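PDB 2E4T: endoglucanase from Clostridium thermocellum, which hydrolyses internal beta-1,4 links of cellulose and probably of xyloglucan, this chain being the glycoside hydrolase family 44 part of a longer modular enzyme. Local coordinates for residues V38-G44 with V102-T108; V137-K141 with L214-K220; K274-D278 with Y350-K354; H283-E287 with E359-G363. All blocks are in the same frame, centred on the assembly; numbering follows the deposited sequence.

Overall arrangement
Contacts 1 and 4 are buried and lie on the same sheet of the (beta/alpha)8 barrel: contact 1 pairs neighbouring strands by a regular backbone ladder, whereas contact 4 lies where two strands run out and side chains take over. They meet at the salt bridge of Arg42 with Glu359. Contacts 2 and 3 are partly buried and lie nearer the surface, with charged groups prominent in both; the salt bridge of Lys219 with Asp278 joins them. Contacts 3 and 4, with centres about 25 Å apart, hold opposite ends of strands 279-284 and 354-360, so that the chemistry shifts with the place in the barrel.

Contact 1 of 4, residues V38-G44 with V102-T108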
loop_
_atom_site.group_PDB
_atom_site.type_symbol
_atom_site.label_atom_id
_atom_site.label_comp_id
_atom_site.label_asym_id
_atom_site.label_seq_id
_atom_site.Cartn_x
_atom_site.Cartn_y
_atom_site.Cartn_z
ATOM N N VAL A 38 -8.985 9.104 -1.977
ATOM C CA VAL A 38 -8.243 8.010 -1.369
ATOM C C VAL A 38 -8.685 7.831 0.065
ATOM O O VAL A 38 -9.248 8.716 0.704
ATOM C CB VAL A 38 -6.711 8.225 -1.446
ATOM C CG1 VAL A 38 -6.258 8.402 -2.908
ATOM C CG2 VAL A 38 -6.221 9.379 -0.592
ATOM N N THR A 39 -8.391 6.609 0.594
ATOM C CA THR A 39 -8.868 6.267 1.941
ATOM C C THR A 39 -7.736 5.990 2.924
ATOM O O THR A 39 -7.977 5.664 4.078
ATOM C CB THR A 39 -9.805 5.070 1.885
ATOM O OG1 THR A 39 -9.058 3.951 1.397
ATOM C CG2 THR A 39 -11.003 5.334 0.979
ATOM N N ALA A 40 -6.486 6.170 2.458
ATOM C CA ALA A 40 -5.337 6.119 3.359
ATOM C C ALA A 40 -4.246 6.992 2.696
ATOM O O ALA A 40 -4.158 7.094 1.480
ATOM C CB ALA A 40 -4.812 4.680 3.570
ATOM N N LYS A 41 -3.436 7.614 3.582
ATOM C CA LYS A 41 -2.261 8.355 3.142
ATOM C C LYS A 41 -1.056 7.857 3.925
ATOM O O LYS A 41 -1.087 7.821 5.162
ATOM C CB LYS A 41 -2.433 9.868 3.367
ATOM C CG LYS A 41 -3.318 10.544 2.348
ATOM C CD LYS A 41 -2.845 10.427 0.889
ATOM C CE LYS A 41 -1.432 10.889 0.612
ATOM N NZ LYS A 41 -1.238 12.363 0.843
ATOM N N ARG A 42 0.009 7.514 3.189
ATOM C CA ARG A 42 1.279 7.103 3.790
ATOM C C ARG A 42 2.336 8.175 3.560
ATOM O O ARG A 42 2.549 8.605 2.425
ATOM C CB ARG A 42 1.758 5.790 3.148
ATOM C CG ARG A 42 3.188 5.403 3.565
ATOM C CD ARG A 42 3.498 4.021 3.051
ATOM N NE ARG A 42 4.837 3.531 3.343
ATOM C CZ ARG A 42 5.863 3.526 2.503
ATOM N NH1 ARG A 42 5.825 4.173 1.352
ATOM N NH2 ARG A 42 6.940 2.801 2.881
ATOM N N PHE A 43 2.979 8.560 4.695
ATOM C CA PHE A 43 4.195 9.368 4.688
ATOM C C PHE A 43 5.351 8.381 4.794
ATOM O O PHE A 43 5.564 7.814 5.878
ATOM C CB PHE A 43 4.156 10.322 5.893
ATOM C CG PHE A 43 5.427 11.096 6.113
ATOM C CD1 PHE A 43 5.748 12.197 5.289
ATOM C CD2 PHE A 43 6.292 10.773 7.157
ATOM C CE1 PHE A 43 6.918 12.931 5.492
ATOM C CE2 PHE A 43 7.461 11.557 7.396
ATOM C CZ PHE A 43 7.742 12.611 6.561
ATOM N N GLY A 44 5.989 8.071 3.661
ATOM C CA GLY A 44 6.961 7.001 3.652
ATOM C C GLY A 44 7.854 7.123 2.444
ATOM O O GLY A 44 7.824 8.105 1.700
ATOM N N VAL A 102 -9.744 11.670 4.741
ATOM C CA VAL A 102 -9.001 10.395 4.678
ATOM C C VAL A 102 -8.947 9.787 6.071
ATOM O O VAL A 102 -8.451 10.448 6.992
ATOM C CB VAL A 102 -7.575 10.656 4.163
ATOM C CG1 VAL A 102 -6.763 9.370 4.236
ATOM C CG2 VAL A 102 -7.610 11.166 2.733
ATOM N N PRO A 103 -9.450 8.556 6.262
ATOM C CA PRO A 103 -9.577 8.010 7.629
ATOM C C PRO A 103 -8.340 7.348 8.146
ATOM O O PRO A 103 -8.306 7.076 9.339
ATOM C CB PRO A 103 -10.713 7.006 7.488
ATOM C CG PRO A 103 -10.586 6.488 6.098
ATOM C CD PRO A 103 -10.224 7.743 5.271
ATOM N N TYR A 104 -7.298 7.112 7.352
ATOM C CA TYR A 104 -6.107 6.433 7.844
ATOM C C TYR A 104 -4.886 7.219 7.393
ATOM O O TYR A 104 -4.661 7.388 6.200
ATOM C CB TYR A 104 -6.013 4.973 7.325
ATOM C CG TYR A 104 -5.172 4.093 8.210
ATOM C CD1 TYR A 104 -5.761 3.084 8.966
ATOM C CD2 TYR A 104 -3.770 4.257 8.315
ATOM C CE1 TYR A 104 -5.034 2.299 9.848
ATOM C CE2 TYR A 104 -3.029 3.459 9.180
ATOM C CZ TYR A 104 -3.659 2.516 9.966
ATOM O OH TYR A 104 -2.891 1.813 10.868
ATOM N N THR A 105 -4.046 7.648 8.374
ATOM C CA THR A 105 -2.741 8.196 8.100
ATOM C C THR A 105 -1.700 7.268 8.711
ATOM O O THR A 105 -1.808 6.881 9.888
ATOM C CB THR A 105 -2.608 9.594 8.698
ATOM O OG1 THR A 105 -3.567 10.446 8.047
ATOM C CG2 THR A 105 -1.208 10.167 8.470
ATOM N N LEU A 106 -0.709 6.897 7.886
ATOM C CA LEU A 106 0.411 6.042 8.264
ATOM C C LEU A 106 1.692 6.880 8.185
ATOM O O LEU A 106 2.027 7.399 7.121
ATOM C CB LEU A 106 0.488 4.872 7.268
ATOM C CG LEU A 106 1.717 3.974 7.376
ATOM C CD1 LEU A 106 1.810 3.334 8.759
ATOM C CD2 LEU A 106 1.657 2.882 6.313
ATOM N N ILE A 107 2.338 7.072 9.359
ATOM C CA ILE A 107 3.537 7.903 9.435
ATOM C C ILE A 107 4.768 7.022 9.660
ATOM O O ILE A 107 4.829 6.257 10.624
ATOM C CB ILE A 107 3.395 8.934 10.591
ATOM C CG1 ILE A 107 2.235 9.890 10.332
ATOM C CG2 ILE A 107 4.714 9.680 10.833
ATOM C CD1 ILE A 107 2.266 10.648 9.016
ATOM N N THR A 108 5.769 7.215 8.802
ATOM C CA THR A 108 7.039 6.490 9.000
ATOM C C THR A 108 7.848 7.134 10.107
ATOM O O THR A 108 8.074 8.370 10.130
ATOM C CB THR A 108 7.815 6.469 7.708
ATOM O OG1 THR A 108 7.048 5.721 6.719
ATOM C CG2 THR A 108 9.164 5.765 7.870
#
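The carbonyl oxygen Phe43 O is gripped twice by one residue: Thr108 OG1 donates to it in the carbonyl plane, on a lone pair, at 2.7 Å, and Thr108 N reaches the same Phe43 O at 3.0 Å. This double grip ends a parallel ladder between adjacent strands of the TIM barrel, 40-43 and 104-108, whose axes are 4.8 Å apart and inclined by 11°. Earlier rungs alternate in the usual parallel way: Lys41 N gives to Tyr104 O, Lys41 O receives from Leu106 N, and Phe43 N gives to Leu106 O. Ala40 and Arg42 bond in turn to Ser30 of strand 26-30, which closes the barrel.

Side chains divide between the two faces. Lys41 and Phe43 lie on the side covered by helix 88-99, where Ile107 CD1 packs against Phe43 CB at 3.7 Å. Near the start, Val102 CG1 packs on the backbone at Ala40 CA, 3.7 Å away. Ala40, Tyr104, Arg42 and Leu106 share the other face. Arg42 has CG anti to the backbone N (chi1 171°) and an extended chain beyond, which brings its guanidinium to Asn31, Asn185 and, in a salt bridge, Glu359. Leu106 runs alongside it, pointing the same way, with CD2 3.9 Å from Arg42 CD.

Contact 2 of 4, residues V137-K141 with L214-K220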
loop_
_atom_site.group_PDB
_atom_site.type_symbol
_atom_site.label_atom_id
_atom_site.label_comp_id
_atom_site.label_asym_id
_atom_site.label_seq_id
_atom_site.Cartn_x
_atom_site.Cartn_y
_atom_site.Cartn_z
ATOM N N VAL A 137 19.236 8.640 16.613
ATOM C CA VAL A 137 17.888 8.347 17.049
ATOM C C VAL A 137 17.899 7.377 18.206
ATOM O O VAL A 137 18.584 6.341 18.162
ATOM C CB VAL A 137 17.080 7.716 15.886
ATOM C CG1 VAL A 137 15.728 7.261 16.390
ATOM C CG2 VAL A 137 16.933 8.781 14.771
ATOM N N LYS A 138 17.146 7.720 19.255
ATOM C CA LYS A 138 16.838 6.783 20.330
ATOM C C LYS A 138 15.339 6.589 20.336
ATOM O O LYS A 138 14.569 7.566 20.163
ATOM C CB LYS A 138 17.350 7.291 21.685
ATOM C CG LYS A 138 18.861 7.203 21.776
ATOM C CD LYS A 138 19.349 7.546 23.154
ATOM C CE LYS A 138 20.779 7.055 23.440
ATOM N NZ LYS A 138 21.760 7.739 22.479
ATOM N N PHE A 139 14.885 5.360 20.575
ATOM C CA PHE A 139 13.457 5.133 20.523
ATOM C C PHE A 139 12.727 5.641 21.768
ATOM O O PHE A 139 11.600 6.129 21.649
ATOM C CB PHE A 139 13.171 3.658 20.261
ATOM C CG PHE A 139 13.791 3.187 18.956
ATOM C CD1 PHE A 139 13.792 3.973 17.809
ATOM C CD2 PHE A 139 14.327 1.904 18.880
ATOM C CE1 PHE A 139 14.333 3.487 16.597
ATOM C CE2 PHE A 139 14.857 1.441 17.689
ATOM C CZ PHE A 139 14.873 2.238 16.582
ATOM N N GLU A 140 13.380 5.490 22.934
ATOM C CA GLU A 140 12.796 5.921 24.213
ATOM C C GLU A 140 13.643 7.027 24.814
ATOM O O GLU A 140 14.832 6.838 25.092
ATOM C CB GLU A 140 12.699 4.818 25.228
ATOM C CG GLU A 140 11.644 3.880 24.813
ATOM C CD GLU A 140 11.259 2.813 25.848
ATOM O OE1 GLU A 140 11.345 3.104 27.073
ATOM O OE2 GLU A 140 10.753 1.715 25.473
ATOM N N LYS A 141 13.019 8.169 25.096
ATOM C CA LYS A 141 13.750 9.271 25.744
ATOM C C LYS A 141 14.215 8.922 27.157
ATOM O O LYS A 141 15.323 9.310 27.558
ATOM C CB LYS A 141 12.879 10.512 25.748
ATOM C CG LYS A 141 13.609 11.768 26.231
ATOM C CD LYS A 141 12.764 12.981 26.147
ATOM C CE LYS A 141 13.538 14.267 26.455
ATOM N NZ LYS A 141 12.677 15.452 26.526
ATOM N N LEU A 214 11.405 -0.188 18.926
ATOM C CA LEU A 214 10.615 0.957 18.480
ATOM C C LEU A 214 9.136 0.711 18.755
ATOM O O LEU A 214 8.417 1.617 19.222
ATOM C CB LEU A 214 10.916 1.257 17.008
ATOM C CG LEU A 214 10.080 2.369 16.402
ATOM C CD1 LEU A 214 10.195 3.677 17.207
ATOM C CD2 LEU A 214 10.551 2.646 14.966
ATOM N N SER A 215 8.648 -0.489 18.465
ATOM C CA SER A 215 7.249 -0.780 18.717
ATOM C C SER A 215 6.892 -0.575 20.193
ATOM O O SER A 215 5.883 0.055 20.550
ATOM C CB SER A 215 6.922 -2.204 18.293
ATOM O OG SER A 215 5.557 -2.435 18.565
ATOM N N LYS A 216 7.731 -1.119 21.107
ATOM C CA LYS A 216 7.496 -0.912 22.540
ATOM C C LYS A 216 7.426 0.560 22.875
ATOM O O LYS A 216 6.557 1.000 23.651
ATOM C CB LYS A 216 8.578 -1.585 23.380
ATOM C CG LYS A 216 8.500 -3.077 23.412
ATOM C CD LYS A 216 9.773 -3.694 24.013
ATOM C CE LYS A 216 9.733 -5.182 24.148
ATOM N NZ LYS A 216 11.037 -5.746 24.604
ATOM N N ALA A 217 8.363 1.346 22.343
ATOM C CA ALA A 217 8.421 2.750 22.669
ATOM C C ALA A 217 7.150 3.487 22.223
ATOM O O ALA A 217 6.612 4.342 22.942
ATOM C CB ALA A 217 9.659 3.374 21.984
ATOM N N VAL A 218 6.705 3.187 20.998
ATOM C CA VAL A 218 5.494 3.822 20.461
ATOM C C VAL A 218 4.275 3.431 21.287
ATOM O O VAL A 218 3.448 4.288 21.629
ATOM C CB VAL A 218 5.289 3.404 18.973
ATOM C CG1 VAL A 218 3.915 3.877 18.465
ATOM C CG2 VAL A 218 6.398 3.931 18.124
ATOM N N LYS A 219 4.139 2.131 21.578
ATOM C CA LYS A 219 2.916 1.644 22.248
ATOM C C LYS A 219 2.817 2.105 23.694
ATOM O O LYS A 219 1.711 2.122 24.228
ATOM C CB LYS A 219 2.794 0.146 22.082
ATOM C CG LYS A 219 2.457 -0.142 20.595
ATOM C CD LYS A 219 2.308 -1.607 20.313
ATOM C CE LYS A 219 1.835 -1.874 18.932
ATOM N NZ LYS A 219 0.441 -2.002 18.677
ATOM N N LYS A 220 3.938 2.485 24.335
ATOM C CA LYS A 220 3.834 3.109 25.653
ATOM C C LYS A 220 3.165 4.479 25.572
ATOM O O LYS A 220 2.482 4.908 26.526
ATOM C CB LYS A 220 5.203 3.216 26.286
ATOM C CG LYS A 220 5.687 1.947 26.863
ATOM C CD LYS A 220 6.716 2.101 27.899
ATOM C CE LYS A 220 8.071 2.006 27.288
ATOM N NZ LYS A 220 9.112 2.157 28.384
#
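The chain leaving strand 134-138 passes close beside helix 204-221, bringing Phe139 CA within 5.4 Å of Leu214 CA and Glu140 CA within 5.6 Å of Ala217 CA. Contact falls on Leu214, Ala217 and Lys220, spaced three residues apart and so aligned along one side of the helix.

Phe139 lays a ring face against Leu214. The Leu214 CB sits 3.8 Å from the ring centroid and only 4° off its normal, a CH-pi contact made almost squarely over the middle, while Leu214 CD1 touches Phe139 CD1 at 3.7 Å. Ala217 offers just its methyl, which touches two neighbouring groups of the passing chain, one backbone and one side chain: Ala217 CB is 3.4 Å from Phe139 O and 3.5 Å from Glu140 CG.

Beyond the apolar part, Glu140 reaches in across the helix, its chain extended beyond CG, and meets Lys220, which crosses it at about a right angle, in a salt bridge. The lysine bends at chi3 (-93°), and its NZ meets Glu140 OE1 at 2.8 Å on the syn side, 34° out of the carboxylate plane.

Met158 of helix 158-169 touches both Phe139 and Leu214, and the calcium ion lies about 13 Å from the Phe139 side chain. The arrangement is that of an excursion from a (beta/alpha)8 barrel, folded back on the outside of a barrel helix.

Contact 3 of 4, residues K274-D278 with Y350-K354; sequences KRLLD and YPGTK
The guanidinium of Arg275 lies flat on the Tyr350 ring, centres 4.2 Å apart and planes at 16°, the stack at the heart of this meeting of two loops. A bend at chi3 (-73°) turns the group over the ring, while the Tyr350 hydroxyl bonds to Ser269 of helix 257-272.

Hydrogen bonds in the guanidinium plane fix its rotation. Arg275 NH1 gives to Thr353 OG1 at 2.9 Å and also to Leu277 O of its own loop at 2.8 Å; Arg275 NH2 gives to Pro351 O at 2.9 Å. Thr353 OG1, in turn, donates to Tyr350 O at 2.7 Å, so one of the arginine's acceptors is itself tied to the start of its turn. Tyr350 to Thr353 forms a type II beta turn with Gly352, at phi 92°, in its third position.

Backbone and water links follow. Lys354 N gives to Asp278 O at 2.9 Å, and a water bridges Asp278 O and Gly352 O.

Apolar contact is slight: Leu277 CD2 meets Thr353 CG2 at 3.9 Å, with Tyr261, Leu262 and Met265 of helix 257-272 also against the leucine.

Both loops lead from a helix into a strand, 279-284 and 354-360, so the contact belongs to the N-terminal rim of the TIM barrel, at the far end from where such barrels carry their active sites.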
loop_
_atom_site.group_PDB
_atom_site.type_symbol
_atom_site.label_atom_id
_atom_site.label_comp_id
_atom_site.label_asym_id
_atom_site.label_seq_id
_atom_site.Cartn_x
_atom_site.Cartn_y
_atom_site.Cartn_z
ATOM N N LYS A 274 2.061 -8.133 24.871
ATOM C CA LYS A 274 1.130 -7.436 24.002
ATOM C C LYS A 274 1.649 -7.515 22.570
ATOM O O LYS A 274 2.839 -7.721 22.347
ATOM C CB LYS A 274 0.951 -5.971 24.357
ATOM C CG LYS A 274 2.135 -5.152 24.204
ATOM C CD LYS A 274 1.768 -3.902 24.980
ATOM C CE LYS A 274 2.909 -2.990 24.851
ATOM N NZ LYS A 274 2.898 -1.870 25.887
ATOM N N ARG A 275 0.740 -7.314 21.610
ATOM C CA ARG A 275 1.103 -7.380 20.222
ATOM C C ARG A 275 2.037 -6.231 19.853
ATOM O O ARG A 275 1.696 -5.048 20.048
ATOM C CB ARG A 275 -0.170 -7.320 19.379
ATOM C CG ARG A 275 0.102 -7.206 17.879
ATOM C CD ARG A 275 -1.224 -7.351 17.064
ATOM N NE ARG A 275 -1.722 -8.726 17.046
ATOM C CZ ARG A 275 -1.340 -9.643 16.150
ATOM N NH1 ARG A 275 -0.366 -9.372 15.246
ATOM N NH2 ARG A 275 -1.952 -10.834 16.152
ATOM N N LEU A 276 3.181 -6.556 19.235
ATOM C CA LEU A 276 4.148 -5.535 18.850
ATOM C C LEU A 276 4.217 -5.345 17.337
ATOM O O LEU A 276 4.823 -4.360 16.867
ATOM C CB LEU A 276 5.565 -5.871 19.377
ATOM C CG LEU A 276 5.630 -5.886 20.902
ATOM C CD1 LEU A 276 7.041 -6.297 21.323
ATOM C CD2 LEU A 276 5.292 -4.541 21.523
ATOM N N LEU A 277 3.664 -6.268 16.544
ATOM C CA LEU A 277 3.562 -6.096 15.095
ATOM C C LEU A 277 2.073 -6.193 14.764
ATOM O O LEU A 277 1.475 -7.249 14.996
ATOM C CB LEU A 277 4.292 -7.193 14.344
ATOM C CG LEU A 277 4.195 -7.132 12.818
ATOM C CD1 LEU A 277 4.894 -5.888 12.246
ATOM C CD2 LEU A 277 4.655 -8.396 12.185
ATOM N N ASP A 278 1.506 -5.112 14.221
ATOM C CA ASP A 278 0.102 -5.152 13.828
ATOM C C ASP A 278 -0.081 -5.519 12.361
ATOM O O ASP A 278 -1.074 -6.197 12.014
ATOM C CB ASP A 278 -0.570 -3.822 14.125
ATOM C CG ASP A 278 -0.586 -3.562 15.609
ATOM O OD1 ASP A 278 -1.484 -4.133 16.288
ATOM O OD2 ASP A 278 0.308 -2.825 16.092
ATOM N N TYR A 350 2.308 -15.827 12.861
ATOM C CA TYR A 350 1.796 -14.793 13.753
ATOM C C TYR A 350 0.335 -14.513 13.419
ATOM O O TYR A 350 -0.034 -13.461 12.818
ATOM C CB TYR A 350 2.634 -13.510 13.722
ATOM C CG TYR A 350 2.418 -12.579 14.899
ATOM C CD1 TYR A 350 3.291 -11.522 15.126
ATOM C CD2 TYR A 350 1.373 -12.774 15.787
ATOM C CE1 TYR A 350 3.125 -10.674 16.195
ATOM C CE2 TYR A 350 1.219 -11.951 16.900
ATOM C CZ TYR A 350 2.075 -10.887 17.107
ATOM O OH TYR A 350 1.929 -10.035 18.180
ATOM N N PRO A 351 -0.558 -15.451 13.763
ATOM C CA PRO A 351 -1.970 -15.304 13.409
ATOM C C PRO A 351 -2.525 -13.979 13.888
ATOM O O PRO A 351 -2.186 -13.486 14.971
ATOM C CB PRO A 351 -2.669 -16.493 14.119
ATOM C CG PRO A 351 -1.627 -17.459 14.371
ATOM C CD PRO A 351 -0.283 -16.727 14.442
ATOM N N GLY A 352 -3.419 -13.391 13.073
ATOM C CA GLY A 352 -4.041 -12.152 13.475
ATOM C C GLY A 352 -3.300 -10.898 12.977
ATOM O O GLY A 352 -3.820 -9.790 13.073
ATOM N N THR A 353 -2.075 -11.077 12.480
ATOM C CA THR A 353 -1.346 -9.975 11.861
ATOM C C THR A 353 -2.031 -9.607 10.541
ATOM O O THR A 353 -2.461 -10.492 9.794
ATOM C CB THR A 353 0.117 -10.394 11.649
ATOM O OG1 THR A 353 0.655 -10.820 12.910
ATOM C CG2 THR A 353 0.977 -9.277 11.099
ATOM N N LYS A 354 -2.128 -8.299 10.288
ATOM C CA LYS A 354 -2.735 -7.815 9.072
ATOM C C LYS A 354 -1.660 -7.712 7.955
ATOM O O LYS A 354 -0.458 -7.890 8.240
ATOM C CB LYS A 354 -3.366 -6.421 9.334
ATOM C CG LYS A 354 -4.461 -6.463 10.380
ATOM C CD LYS A 354 -4.853 -5.100 10.953
ATOM C CE LYS A 354 -5.919 -5.158 11.986
ATOM N NZ LYS A 354 -6.583 -3.907 12.282
HETATM O O HOH W 1 -3.010 -7.175 13.828
#

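Contact 4 of 4, residues H283-E287 with E359-G363; sequences HWYPE and EYDYG
Segments His283-Pro286 and Glu359-Tyr362 run nearly parallel, their end-to-end directions 10° apart, but regular pairing is already fading: Trp284 N gives to Glu359 O at 2.9 Å, while Trp284 O is met by Tyr360 CA at 3.2 Å in a C-H...O contact and, though buried, finds no hydrogen-bond donor.

Side chains carry the rest. Glu359, extended beyond CG (chi2 -178°), lies across a face of His283, with Glu359 CG 3.6 Å from the ring centroid and the carboxylate stacked at 19° to the imidazole. Tyr285 brings its ring edge to the same carboxylate, the two planes steeply inclined, and its OH donates to Glu359 OE1 at 2.7 Å on the anti side, somewhat out of the carboxylate plane. Arg42 engages OE2 in a salt bridge, so both carboxylate oxygens have a partner; Asn185, bonded to His283 NE2, holds the imidazole. This cluster sits at the C-terminal ends of the barrel strands, where TIM-barrel glycosidases have their active sites.

Further along, Pro286, in the conformer described, sets CG over the middle of the Tyr362 ring. Water joins Trp284 NE1, at 3.1 Å, to Tyr362 OH, at 2.7 Å. An Asx turn, Gly363 N to Asp361 OD1 at 2.8 Å, shapes the chain just after.

Strands 226-232 and 388-391 flank the pair: His283 bonds through its backbone to Leu232, and Tyr360 to Trp392 just past the latter strand. The Tyr360 ring lies against helix 368-384, edge-to-face with Phe381, and its hydroxyl bonds to Gln374.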
loop_
_atom_site.group_PDB
_atom_site.type_symbol
_atom_site.label_atom_id
_atom_site.label_comp_id
_atom_site.label_asym_id
_atom_site.label_seq_id
_atom_site.Cartn_x
_atom_site.Cartn_y
_atom_site.Cartn_z
ATOM N N HIS A 283 6.481 -3.850 -0.013
ATOM C CA HIS A 283 6.370 -3.122 -1.273
ATOM C C HIS A 283 6.404 -4.154 -2.393
ATOM O O HIS A 283 7.208 -5.097 -2.362
ATOM C CB HIS A 283 7.529 -2.157 -1.448
ATOM C CG HIS A 283 7.590 -1.138 -0.364
ATOM N ND1 HIS A 283 6.666 -0.864 0.606
ATOM C CD2 HIS A 283 8.625 -0.262 -0.143
ATOM C CE1 HIS A 283 7.136 0.160 1.364
ATOM N NE2 HIS A 283 8.336 0.521 0.926
ATOM N N TRP A 284 5.527 -3.966 -3.404
ATOM C CA TRP A 284 5.408 -4.916 -4.498
ATOM C C TRP A 284 5.304 -4.126 -5.808
ATOM O O TRP A 284 4.229 -3.676 -6.200
ATOM C CB TRP A 284 4.177 -5.849 -4.330
ATOM C CG TRP A 284 3.978 -6.828 -5.408
ATOM C CD1 TRP A 284 3.083 -6.738 -6.457
ATOM C CD2 TRP A 284 4.653 -8.111 -5.579
ATOM N NE1 TRP A 284 3.154 -7.901 -7.240
ATOM C CE2 TRP A 284 4.086 -8.752 -6.716
ATOM C CE3 TRP A 284 5.627 -8.792 -4.861
ATOM C CZ2 TRP A 284 4.501 -10.033 -7.141
ATOM C CZ3 TRP A 284 6.025 -10.076 -5.302
ATOM C CH2 TRP A 284 5.441 -10.653 -6.438
ATOM N N TYR A 285 6.460 -3.963 -6.462
ATOM C CA TYR A 285 6.498 -3.433 -7.818
ATOM C C TYR A 285 6.611 -4.634 -8.711
ATOM O O TYR A 285 7.602 -5.370 -8.653
ATOM C CB TYR A 285 7.671 -2.477 -8.013
ATOM C CG TYR A 285 7.485 -1.195 -7.222
ATOM C CD1 TYR A 285 6.721 -0.162 -7.727
ATOM C CD2 TYR A 285 8.095 -1.018 -5.987
ATOM C CE1 TYR A 285 6.567 1.021 -7.013
ATOM C CE2 TYR A 285 7.970 0.143 -5.266
ATOM C CZ TYR A 285 7.211 1.202 -5.793
ATOM O OH TYR A 285 7.117 2.415 -5.191
ATOM N N PRO A 286 5.576 -4.935 -9.536
ATOM C CA PRO A 286 5.605 -6.158 -10.332
ATOM C C PRO A 286 6.875 -6.253 -11.157
ATOM O O PRO A 286 7.270 -5.265 -11.807
ATOM C CB PRO A 286 4.357 -6.023 -11.225
ATOM C CG PRO A 286 3.491 -5.190 -10.429
ATOM C CD PRO A 286 4.316 -4.188 -9.700
ATOM N N GLU A 287 7.429 -7.462 -11.196
ATOM C CA GLU A 287 8.519 -7.789 -12.091
ATOM C C GLU A 287 8.002 -8.342 -13.438
ATOM O O GLU A 287 8.800 -8.588 -14.366
ATOM C CB GLU A 287 9.486 -8.782 -11.425
ATOM C CG GLU A 287 10.261 -8.187 -10.271
ATOM C CD GLU A 287 11.549 -7.467 -10.659
ATOM O OE1 GLU A 287 11.767 -7.122 -11.843
ATOM O OE2 GLU A 287 12.390 -7.282 -9.726
ATOM N N GLU A 359 3.714 0.198 -1.010
ATOM C CA GLU A 359 4.074 0.798 -2.281
ATOM C C GLU A 359 3.795 -0.263 -3.341
ATOM O O GLU A 359 4.108 -1.456 -3.138
ATOM C CB GLU A 359 5.543 1.204 -2.424
ATOM C CG GLU A 359 5.963 2.276 -1.450
ATOM C CD GLU A 359 7.400 2.741 -1.581
ATOM O OE1 GLU A 359 8.023 2.543 -2.664
ATOM O OE2 GLU A 359 7.898 3.370 -0.598
ATOM N N TYR A 360 3.272 0.159 -4.487
ATOM C CA TYR A 360 3.112 -0.677 -5.650
ATOM C C TYR A 360 2.806 0.279 -6.818
ATOM O O TYR A 360 2.373 1.436 -6.619
ATOM C CB TYR A 360 1.968 -1.710 -5.498
ATOM C CG TYR A 360 0.586 -1.079 -5.369
ATOM C CD1 TYR A 360 -0.188 -0.882 -6.501
ATOM C CD2 TYR A 360 0.095 -0.654 -4.150
ATOM C CE1 TYR A 360 -1.417 -0.269 -6.457
ATOM C CE2 TYR A 360 -1.166 -0.037 -4.062
ATOM C CZ TYR A 360 -1.898 0.163 -5.219
ATOM O OH TYR A 360 -3.117 0.791 -5.215
ATOM N N ASP A 361 2.993 -0.232 -8.044
ATOM C CA ASP A 361 2.674 0.503 -9.286
ATOM C C ASP A 361 2.739 -0.516 -10.392
ATOM O O ASP A 361 3.795 -1.108 -10.624
ATOM C CB ASP A 361 3.688 1.615 -9.494
ATOM C CG ASP A 361 3.535 2.355 -10.828
ATOM O OD1 ASP A 361 2.482 2.233 -11.478
ATOM O OD2 ASP A 361 4.496 3.124 -11.188
ATOM N N TYR A 362 1.591 -0.724 -11.089
ATOM C CA TYR A 362 1.531 -1.648 -12.212
ATOM C C TYR A 362 1.909 -0.987 -13.551
ATOM O O TYR A 362 1.892 -1.671 -14.592
ATOM C CB TYR A 362 0.161 -2.344 -12.260
ATOM C CG TYR A 362 0.109 -3.501 -11.293
ATOM C CD1 TYR A 362 0.164 -3.287 -9.897
ATOM C CD2 TYR A 362 0.109 -4.813 -11.754
ATOM C CE1 TYR A 362 0.277 -4.342 -9.002
ATOM C CE2 TYR A 362 0.187 -5.877 -10.879
ATOM C CZ TYR A 362 0.314 -5.645 -9.506
ATOM O OH TYR A 362 0.435 -6.655 -8.578
ATOM N N GLY A 363 2.292 0.280 -13.493
ATOM C CA GLY A 363 2.723 0.956 -14.706
ATOM C C GLY A 363 1.554 1.364 -15.573
ATOM O O GLY A 363 0.374 1.211 -15.252
HETATM O O HOH W 2 1.458 -8.864 -9.672
#